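Local coordinates for nourseothricin acetyltransferase (Streptomyces noursei, PDB 5C82), which probably transfers an acetyl group from acetyl-coenzyme A to the streptothricin antibiotic nourseothricin, giving the producing bacterium resistance to it, at residues T31-F36 against D53-K58; G140-E145 against M160-C165. The protein carries 1 engineered substitution. All blocks are in the same frame, centred on the assembly; numbering follows the deposited sequence. Where two conformers were deposited one is given.

Contact 1 of 2, residues T31-F36 against D53-K58; sequences TTDTVF and DPPLTK
Thr31 and Thr57 face each other as an antiparallel non-hydrogen-bonded pair, and their hydroxyls close the gap that the two backbones leave unbridged. Thr31 OG1 lies 2.8 Å from Thr57 OG1 in a hydrogen bond whose direction is open. Both threonines carry the hydroxyl anti to the carbonyl carbon (chi1 -59° in Thr31), which brings the two oxygens together across the pair. The Thr31 methyl, anti to the backbone N, still touches Thr57 OG1 (3.5 Å from Thr31 CG2) and also rests on Pro55 CB, so that one side chain touches two neighbours along residues 53-58. One step along, Thr32 and Leu56 form the hydrogen-bonded pair. Thr32 N donates to Leu56 O at 2.8 Å (156° at the hydrogen), and Leu56 N returns the bond to Thr32 O at 2.9 Å (147°). Leu56 O is also approached by Thr31 CA at 3.2 Å, a CA-H...O contact that supplements the amide bond. The side chains of this pair run side by side on the face away from Thr31 and Thr57, with Thr32 CG2 4.2 Å from Leu56 CB. Thr32 turns its hydroxyl along its own chain, OG1 donating to Thr34 O at 2.7 Å on a lone pair of that carbonyl and bracing the corner at Asp33. Farther out, Thr32 packs on Ala151 and Pro152 of helix 151-158 and Leu56 on Val149, while the backbone ladder continues from Lys58 to Phe30. Beyond the corner, Asp33 and Val35 pair with Val52 and Val50. Residues 30-40 and 44-58 thus form one long antiparallel beta hairpin, bent where Asp33 on one arm and Asp53-Pro54, joined by a cis peptide, on the other turn the corner, apart from the main GNAT sheet.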
ATOM      1  N   THR A  31     -16.391 -18.251  -6.476  1.00 13.87           N
ATOM      2  CA  THR A  31     -17.784 -17.837  -6.558  1.00 14.18           C
ATOM      3  C   THR A  31     -18.200 -17.472  -5.121  1.00 18.83           C
ATOM      4  O   THR A  31     -17.836 -18.167  -4.167  1.00 17.81           O
ATOM      5  CB  THR A  31     -18.634 -18.929  -7.220  1.00 20.36           C
ATOM      6  OG1 THR A  31     -18.121 -19.173  -8.536  1.00 21.97           O
ATOM      7  CG2 THR A  31     -20.097 -18.552  -7.324  1.00 14.94           C
ATOM      8  N   THR A  32     -18.898 -16.349  -4.966  1.00 15.29           N
ATOM      9  CA  THR A  32     -19.318 -15.898  -3.647  1.00 15.48           C
ATOM     10  C   THR A  32     -20.745 -15.351  -3.662  1.00 22.14           C
ATOM     11  O   THR A  32     -21.140 -14.691  -4.617  1.00 20.37           O
ATOM     12  CB  THR A  32     -18.271 -14.911  -3.058  1.00 19.50           C
ATOM     13  OG1 THR A  32     -18.672 -14.499  -1.746  1.00 22.87           O
ATOM     14  CG2 THR A  32     -18.002 -13.694  -3.958  1.00 16.23           C
ATOM     15  N   ASP A  33     -21.501 -15.629  -2.581  0.50 21.50           N
ATOM     16  CA  ASP A  33     -22.888 -15.183  -2.384  0.50 21.75           C
ATOM     17  C   ASP A  33     -22.913 -13.830  -1.655  0.50 25.32           C
ATOM     18  O   ASP A  33     -23.984 -13.245  -1.495  0.50 24.74           O
ATOM     19  CB  ASP A  33     -23.673 -16.233  -1.558  0.50 23.91           C
ATOM     20  CG  ASP A  33     -23.773 -17.616  -2.175  0.50 36.21           C
ATOM     21  OD1 ASP A  33     -24.277 -17.725  -3.315  0.50 37.66           O
ATOM     22  OD2 ASP A  33     -23.395 -18.595  -1.498  0.50 44.22           O
ATOM     23  N   THR A  34     -21.738 -13.345  -1.186  1.00 21.25           N
ATOM     24  CA  THR A  34     -21.618 -12.071  -0.437  1.00 20.23           C
ATOM     25  C   THR A  34     -20.344 -11.337  -0.848  1.00 22.05           C
ATOM     26  O   THR A  34     -19.459 -11.952  -1.429  1.00 21.55           O
ATOM     27  CB  THR A  34     -21.613 -12.261   1.112  1.00 21.49           C
ATOM     28  OG1 THR A  34     -20.414 -12.901   1.508  1.00 21.35           O
ATOM     29  CG2 THR A  34     -22.800 -13.041   1.653  1.00 14.37           C
ATOM     30  N   VAL A  35     -20.263 -10.021  -0.549  1.00 16.71           N
ATOM     31  CA  VAL A  35     -19.099  -9.157  -0.797  1.00 16.15           C
ATOM     32  C   VAL A  35     -19.042  -8.171   0.357  1.00 20.25           C
ATOM     33  O   VAL A  35     -20.056  -7.947   1.024  1.00 20.01           O
ATOM     34  CB  VAL A  35     -19.076  -8.398  -2.185  1.00 18.70           C
ATOM     35  CG1 VAL A  35     -19.074  -9.360  -3.380  1.00 17.24           C
ATOM     36  CG2 VAL A  35     -20.209  -7.362  -2.302  1.00 18.33           C
ATOM     37  N   PHE A  36     -17.876  -7.586   0.601  1.00 16.57           N
ATOM     38  CA  PHE A  36     -17.766  -6.541   1.615  1.00 16.15           C
ATOM     39  C   PHE A  36     -17.832  -5.249   0.835  1.00 20.11           C
ATOM     40  O   PHE A  36     -16.986  -5.004  -0.040  1.00 18.92           O
ATOM     41  CB  PHE A  36     -16.491  -6.661   2.452  1.00 17.42           C
ATOM     42  CG  PHE A  36     -16.573  -7.723   3.533  1.00 18.27           C
ATOM     43  CD1 PHE A  36     -16.311  -9.059   3.241  1.00 18.82           C
ATOM     44  CD2 PHE A  36     -16.875  -7.378   4.854  1.00 19.15           C
ATOM     45  CE1 PHE A  36     -16.365 -10.036   4.245  1.00 19.73           C
ATOM     46  CE2 PHE A  36     -16.923  -8.350   5.857  1.00 20.71           C
ATOM     47  CZ  PHE A  36     -16.654  -9.675   5.550  1.00 19.19           C
ATOM     48  N   ASP A  53     -26.772 -11.232  -5.589  1.00 30.91           N
ATOM     49  CA  ASP A  53     -27.532 -12.180  -6.399  1.00 30.70           C
ATOM     50  C   ASP A  53     -27.675 -11.698  -7.863  1.00 31.65           C
ATOM     51  O   ASP A  53     -28.139 -10.582  -8.088  1.00 30.30           O
ATOM     52  CB  ASP A  53     -28.870 -12.575  -5.783  1.00 33.30           C
ATOM     53  CG  ASP A  53     -29.476 -13.750  -6.522  1.00 47.51           C
ATOM     54  OD1 ASP A  53     -29.026 -14.896  -6.289  1.00 50.39           O
ATOM     55  OD2 ASP A  53     -30.304 -13.516  -7.421  1.00 53.70           O
ATOM     56  N   PRO A  54     -27.266 -12.500  -8.873  1.00 26.08           N
ATOM     57  CA  PRO A  54     -26.683 -13.857  -8.799  1.00 25.31           C
ATOM     58  C   PRO A  54     -25.315 -13.891  -8.096  1.00 27.11           C
ATOM     59  O   PRO A  54     -24.691 -12.833  -7.953  1.00 24.36           O
ATOM     60  CB  PRO A  54     -26.593 -14.269 -10.278  1.00 27.19           C
ATOM     61  CG  PRO A  54     -26.473 -12.956 -11.023  1.00 32.24           C
ATOM     62  CD  PRO A  54     -27.385 -12.042 -10.274  1.00 28.43           C
ATOM     63  N   PRO A  55     -24.803 -15.067  -7.649  1.00 24.45           N
ATOM     64  CA  PRO A  55     -23.465 -15.071  -7.021  1.00 24.35           C
ATOM     65  C   PRO A  55     -22.394 -14.490  -7.949  1.00 26.51           C
ATOM     66  O   PRO A  55     -22.520 -14.560  -9.168  1.00 26.37           O
ATOM     67  CB  PRO A  55     -23.207 -16.554  -6.711  1.00 26.58           C
ATOM     68  CG  PRO A  55     -24.572 -17.196  -6.716  1.00 31.08           C
ATOM     69  CD  PRO A  55     -25.356 -16.435  -7.747  1.00 26.31           C
ATOM     70  N   LEU A  56     -21.400 -13.842  -7.372  1.00 22.20           N
ATOM     71  CA  LEU A  56     -20.316 -13.244  -8.141  1.00 22.88           C
ATOM     72  C   LEU A  56     -19.233 -14.303  -8.360  1.00 23.82           C
ATOM     73  O   LEU A  56     -18.839 -14.968  -7.408  1.00 22.21           O
ATOM     74  CB  LEU A  56     -19.738 -12.029  -7.368  1.00 23.56           C
ATOM     75  CG  LEU A  56     -18.673 -11.178  -8.071  1.00 29.25           C
ATOM     76  CD1 LEU A  56     -18.978  -9.701  -7.910  1.00 30.70           C
ATOM     77  CD2 LEU A  56     -17.321 -11.426  -7.483  1.00 32.30           C
ATOM     78  N   THR A  57     -18.792 -14.479  -9.612  1.00 19.24           N
ATOM     79  CA  THR A  57     -17.676 -15.348  -9.925  1.00 17.94           C
ATOM     80  C   THR A  57     -16.551 -14.450 -10.357  1.00 22.28           C
ATOM     81  O   THR A  57     -16.697 -13.708 -11.319  1.00 20.76           O
ATOM     82  CB  THR A  57     -17.971 -16.453 -10.947  1.00 23.51           C
ATOM     83  OG1 THR A  57     -18.987 -17.317 -10.433  1.00 21.65           O
ATOM     84  CG2 THR A  57     -16.695 -17.283 -11.283  1.00 20.05           C
ATOM     85  N   LYS A  58     -15.422 -14.526  -9.634  1.00 21.33           N
ATOM     86  CA  LYS A  58     -14.263 -13.714  -9.917  1.00 21.07           C
ATOM     87  C   LYS A  58     -13.164 -14.559 -10.523  1.00 27.20           C
ATOM     88  O   LYS A  58     -12.692 -15.510  -9.913  1.00 27.31           O
ATOM     89  CB  LYS A  58     -13.817 -12.922  -8.663  1.00 20.99           C
ATOM     90  CG  LYS A  58     -12.556 -12.095  -8.845  1.00 20.33           C
ATOM     91  CD  LYS A  58     -12.815 -10.720  -9.426  1.00 32.96           C
ATOM     92  CE  LYS A  58     -11.546  -9.971  -9.768  1.00 47.08           C
ATOM     93  NZ  LYS A  58     -10.766 -10.609 -10.863  1.00 63.81           N
TER

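Contact 2 of 2, residues G140-E145 against M160-C165; sequences GHLWLE and MGFTLC
Cys165, whose carbonyl O accepts a hydrogen bond from Thr169 OG1 of the second subunit, sets its sulfur beside the indole of Trp143. Cys165 SG stands 3.8 Å from Trp143 CD1 and approaches the five-membered ring obliquely, 4.6 Å from its centroid, as a sulfur-aromatic contact. The remaining side-chain contacts are apolar and centre on Phe162. Its ring reaches across to residues 142-144, and Leu144 CD2 sits over the middle of one face, 3.9 Å from the ring centroid and 13° off the normal, a well-centred CH-pi contact. Leu144 achieves this with CG held between its backbone N and carbonyl carbon (chi1 64°). Leu142 meets the same ring through its CB, 3.9 Å from Phe162 CE2. Because neighbouring residues of a strand alternate, these leucines face helix 122-137, touching Thr131, Ala134 and Met127, whereas Trp143 lies on the other side of the sheet, in cation-pi contact with Arg105. Asp168 of the second subunit packs on both Trp143 and Cys165, joining this side of the contact to the dimer interface. Strands 141-147 and 163-168 are not sheet neighbours: 182-188 runs between them, and Phe162 lies just before the outer strand. This is the C-terminal arrangement of the GNAT fold, in which the last strand inserts between the two that precede it.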
ATOM      1  N   GLY A 140       8.030  -8.322  12.465  1.00 19.39           N
ATOM      2  CA  GLY A 140       7.163  -7.918  13.560  1.00 17.55           C
ATOM      3  C   GLY A 140       5.712  -8.242  13.220  1.00 21.35           C
ATOM      4  O   GLY A 140       4.875  -8.387  14.125  1.00 21.36           O
ATOM      5  N   HIS A 141       5.397  -8.358  11.896  1.00 14.92           N
ATOM      6  CA  HIS A 141       4.049  -8.683  11.429  1.00 13.95           C
ATOM      7  C   HIS A 141       3.997  -9.266  10.000  1.00 18.97           C
ATOM      8  O   HIS A 141       4.929  -9.140   9.203  1.00 17.41           O
ATOM      9  CB  HIS A 141       3.083  -7.464  11.571  1.00 13.78           C
ATOM     10  CG  HIS A 141       3.302  -6.358  10.572  1.00 16.35           C
ATOM     11  ND1 HIS A 141       4.272  -5.387  10.767  1.00 17.67           N
ATOM     12  CD2 HIS A 141       2.648  -6.101   9.413  1.00 16.28           C
ATOM     13  CE1 HIS A 141       4.169  -4.564   9.732  1.00 16.29           C
ATOM     14  NE2 HIS A 141       3.214  -4.963   8.882  1.00 16.18           N
ATOM     15  N   LEU A 142       2.874  -9.914   9.700  1.00 18.21           N
ATOM     16  CA  LEU A 142       2.544 -10.460   8.380  1.00 17.81           C
ATOM     17  C   LEU A 142       1.467  -9.560   7.824  1.00 19.51           C
ATOM     18  O   LEU A 142       0.661  -9.008   8.569  1.00 16.75           O
ATOM     19  CB  LEU A 142       2.038 -11.895   8.474  1.00 18.20           C
ATOM     20  CG  LEU A 142       3.119 -12.975   8.542  1.00 23.58           C
ATOM     21  CD1 LEU A 142       3.537 -13.204   9.968  1.00 24.57           C
ATOM     22  CD2 LEU A 142       2.608 -14.292   7.924  1.00 24.57           C
ATOM     23  N   TRP A 143       1.491  -9.355   6.534  1.00 16.99           N
ATOM     24  CA  TRP A 143       0.562  -8.432   5.905  1.00 17.03           C
ATOM     25  C   TRP A 143       0.041  -9.000   4.608  1.00 18.41           C
ATOM     26  O   TRP A 143       0.783  -9.666   3.896  1.00 18.16           O
ATOM     27  CB  TRP A 143       1.294  -7.094   5.651  1.00 15.02           C
ATOM     28  CG  TRP A 143       0.483  -6.001   5.015  1.00 15.23           C
ATOM     29  CD1 TRP A 143      -0.200  -5.011   5.658  1.00 17.91           C
ATOM     30  CD2 TRP A 143       0.305  -5.765   3.606  1.00 15.32           C
ATOM     31  NE1 TRP A 143      -0.775  -4.156   4.738  1.00 17.21           N
ATOM     32  CE2 TRP A 143      -0.496  -4.606   3.472  1.00 19.28           C
ATOM     33  CE3 TRP A 143       0.707  -6.445   2.438  1.00 16.81           C
ATOM     34  CZ2 TRP A 143      -0.837  -4.070   2.220  1.00 18.80           C
ATOM     35  CZ3 TRP A 143       0.359  -5.920   1.197  1.00 18.48           C
ATOM     36  CH2 TRP A 143      -0.374  -4.728   1.096  1.00 19.07           C
ATOM     37  N   LEU A 144      -1.215  -8.686   4.266  1.00 13.57           N
ATOM     38  CA  LEU A 144      -1.740  -9.118   2.970  1.00 12.87           C
ATOM     39  C   LEU A 144      -2.763  -8.136   2.427  1.00 15.96           C
ATOM     40  O   LEU A 144      -3.349  -7.338   3.160  1.00 14.97           O
ATOM     41  CB  LEU A 144      -2.289 -10.573   2.996  1.00 13.27           C
ATOM     42  CG  LEU A 144      -3.506 -10.855   3.901  1.00 17.64           C
ATOM     43  CD1 LEU A 144      -4.846 -10.521   3.168  1.00 15.61           C
ATOM     44  CD2 LEU A 144      -3.497 -12.299   4.368  1.00 20.57           C
ATOM     45  N   GLU A 145      -2.995  -8.249   1.135  1.00 14.10           N
ATOM     46  CA  GLU A 145      -3.975  -7.504   0.385  1.00 13.83           C
ATOM     47  C   GLU A 145      -4.977  -8.532  -0.102  1.00 17.17           C
ATOM     48  O   GLU A 145      -4.585  -9.648  -0.449  1.00 15.08           O
ATOM     49  CB  GLU A 145      -3.285  -6.831  -0.791  1.00 15.00           C
ATOM     50  CG  GLU A 145      -4.181  -5.913  -1.596  1.00 28.53           C
ATOM     51  CD  GLU A 145      -4.617  -6.573  -2.880  1.00 54.99           C
ATOM     52  OE1 GLU A 145      -3.831  -6.573  -3.857  1.00 55.64           O
ATOM     53  OE2 GLU A 145      -5.735  -7.132  -2.891  1.00 46.84           O
HETATM   54  N   MSE A 160      -7.459 -17.031  10.694  1.00 14.83           N
HETATM   55  CA  MSE A 160      -6.040 -17.392  10.709  1.00 14.32           C
HETATM   56  C   MSE A 160      -5.253 -16.394  11.599  1.00 18.64           C
HETATM   57  O   MSE A 160      -4.018 -16.470  11.663  1.00 19.22           O
HETATM   58  CB  MSE A 160      -5.460 -17.356   9.290  1.00 16.11           C
HETATM   59  CG  MSE A 160      -5.660 -18.640   8.514  1.00 21.99           C
HETATM   60 SE   MSE A 160      -4.814 -18.417   6.786  0.79 28.58          SE
HETATM   61  CE  MSE A 160      -6.003 -19.555   5.789  1.00 24.69           C
ATOM     62  N   GLY A 161      -5.962 -15.447  12.219  1.00 13.58           N
ATOM     63  CA  GLY A 161      -5.349 -14.462  13.110  1.00 13.84           C
ATOM     64  C   GLY A 161      -5.152 -13.056  12.564  1.00 17.62           C
ATOM     65  O   GLY A 161      -4.642 -12.183  13.278  1.00 17.97           O
ATOM     66  N   PHE A 162      -5.516 -12.826  11.290  1.00 12.89           N
ATOM     67  CA  PHE A 162      -5.435 -11.495  10.665  1.00 12.54           C
ATOM     68  C   PHE A 162      -6.655 -10.659  11.030  1.00 18.27           C
ATOM     69  O   PHE A 162      -7.726 -11.202  11.352  1.00 18.03           O
ATOM     70  CB  PHE A 162      -5.363 -11.606   9.118  1.00 13.57           C
ATOM     71  CG  PHE A 162      -4.059 -12.181   8.615  1.00 14.45           C
ATOM     72  CD1 PHE A 162      -3.867 -13.562   8.540  1.00 16.71           C
ATOM     73  CD2 PHE A 162      -3.028 -11.346   8.198  1.00 15.77           C
ATOM     74  CE1 PHE A 162      -2.652 -14.093   8.073  1.00 17.43           C
ATOM     75  CE2 PHE A 162      -1.804 -11.880   7.744  1.00 17.66           C
ATOM     76  CZ  PHE A 162      -1.633 -13.243   7.672  1.00 15.51           C
ATOM     77  N   THR A 163      -6.478  -9.328  11.018  1.00 14.47           N
ATOM     78  CA  THR A 163      -7.566  -8.362  11.208  1.00 13.97           C
ATOM     79  C   THR A 163      -7.324  -7.233  10.211  1.00 16.95           C
ATOM     80  O   THR A 163      -6.180  -6.988   9.827  1.00 16.75           O
ATOM     81  CB  THR A 163      -7.640  -7.790  12.640  1.00 19.30           C
ATOM     82  OG1 THR A 163      -6.434  -7.098  12.906  1.00 21.03           O
ATOM     83  CG2 THR A 163      -7.909  -8.841  13.713  1.00 17.60           C
ATOM     84  N   LEU A 164      -8.387  -6.550   9.798  1.00 13.55           N
ATOM     85  CA  LEU A 164      -8.308  -5.414   8.888  1.00 13.00           C
ATOM     86  C   LEU A 164      -7.351  -4.359   9.457  1.00 17.75           C
ATOM     87  O   LEU A 164      -7.496  -3.983  10.613  1.00 18.40           O
ATOM     88  CB  LEU A 164      -9.718  -4.812   8.726  1.00 12.60           C
ATOM     89  CG  LEU A 164      -9.887  -3.714   7.692  1.00 15.78           C
ATOM     90  CD1 LEU A 164      -9.811  -4.300   6.238  1.00 15.93           C
ATOM     91  CD2 LEU A 164     -11.206  -3.024   7.898  1.00 15.57           C
ATOM     92  N   CYS A 165      -6.370  -3.906   8.663  1.00 14.32           N
ATOM     93  CA  CYS A 165      -5.417  -2.891   9.113  1.00 14.15           C
ATOM     94  C   CYS A 165      -5.421  -1.665   8.196  1.00 19.50           C
ATOM     95  O   CYS A 165      -4.717  -0.701   8.436  1.00 18.60           O
ATOM     96  CB  CYS A 165      -4.020  -3.479   9.272  1.00 13.51           C
ATOM     97  SG  CYS A 165      -3.200  -3.873   7.716  1.00 17.38           S
TER

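How the contacts relate
The contacts follow one another along the chain: contact 1 is complete by residue 58, well before contact 2 begins at 140. Their centres lie 23 Å apart and their nearest atoms about 8 Å, so they do not touch. Contact 1 belongs to the bent beta hairpin at the surface, contact 2 to the buried core of the seven-stranded sheet. Helix 151-158 links them: its beginning packs against Thr32, and Tyr157 near its end reaches Leu144. Strand 141-147 of contact 2 runs parallel to 105-113, and by analogy with other GNAT enzymes acetyl-coenzyme A probably binds where these two strands part.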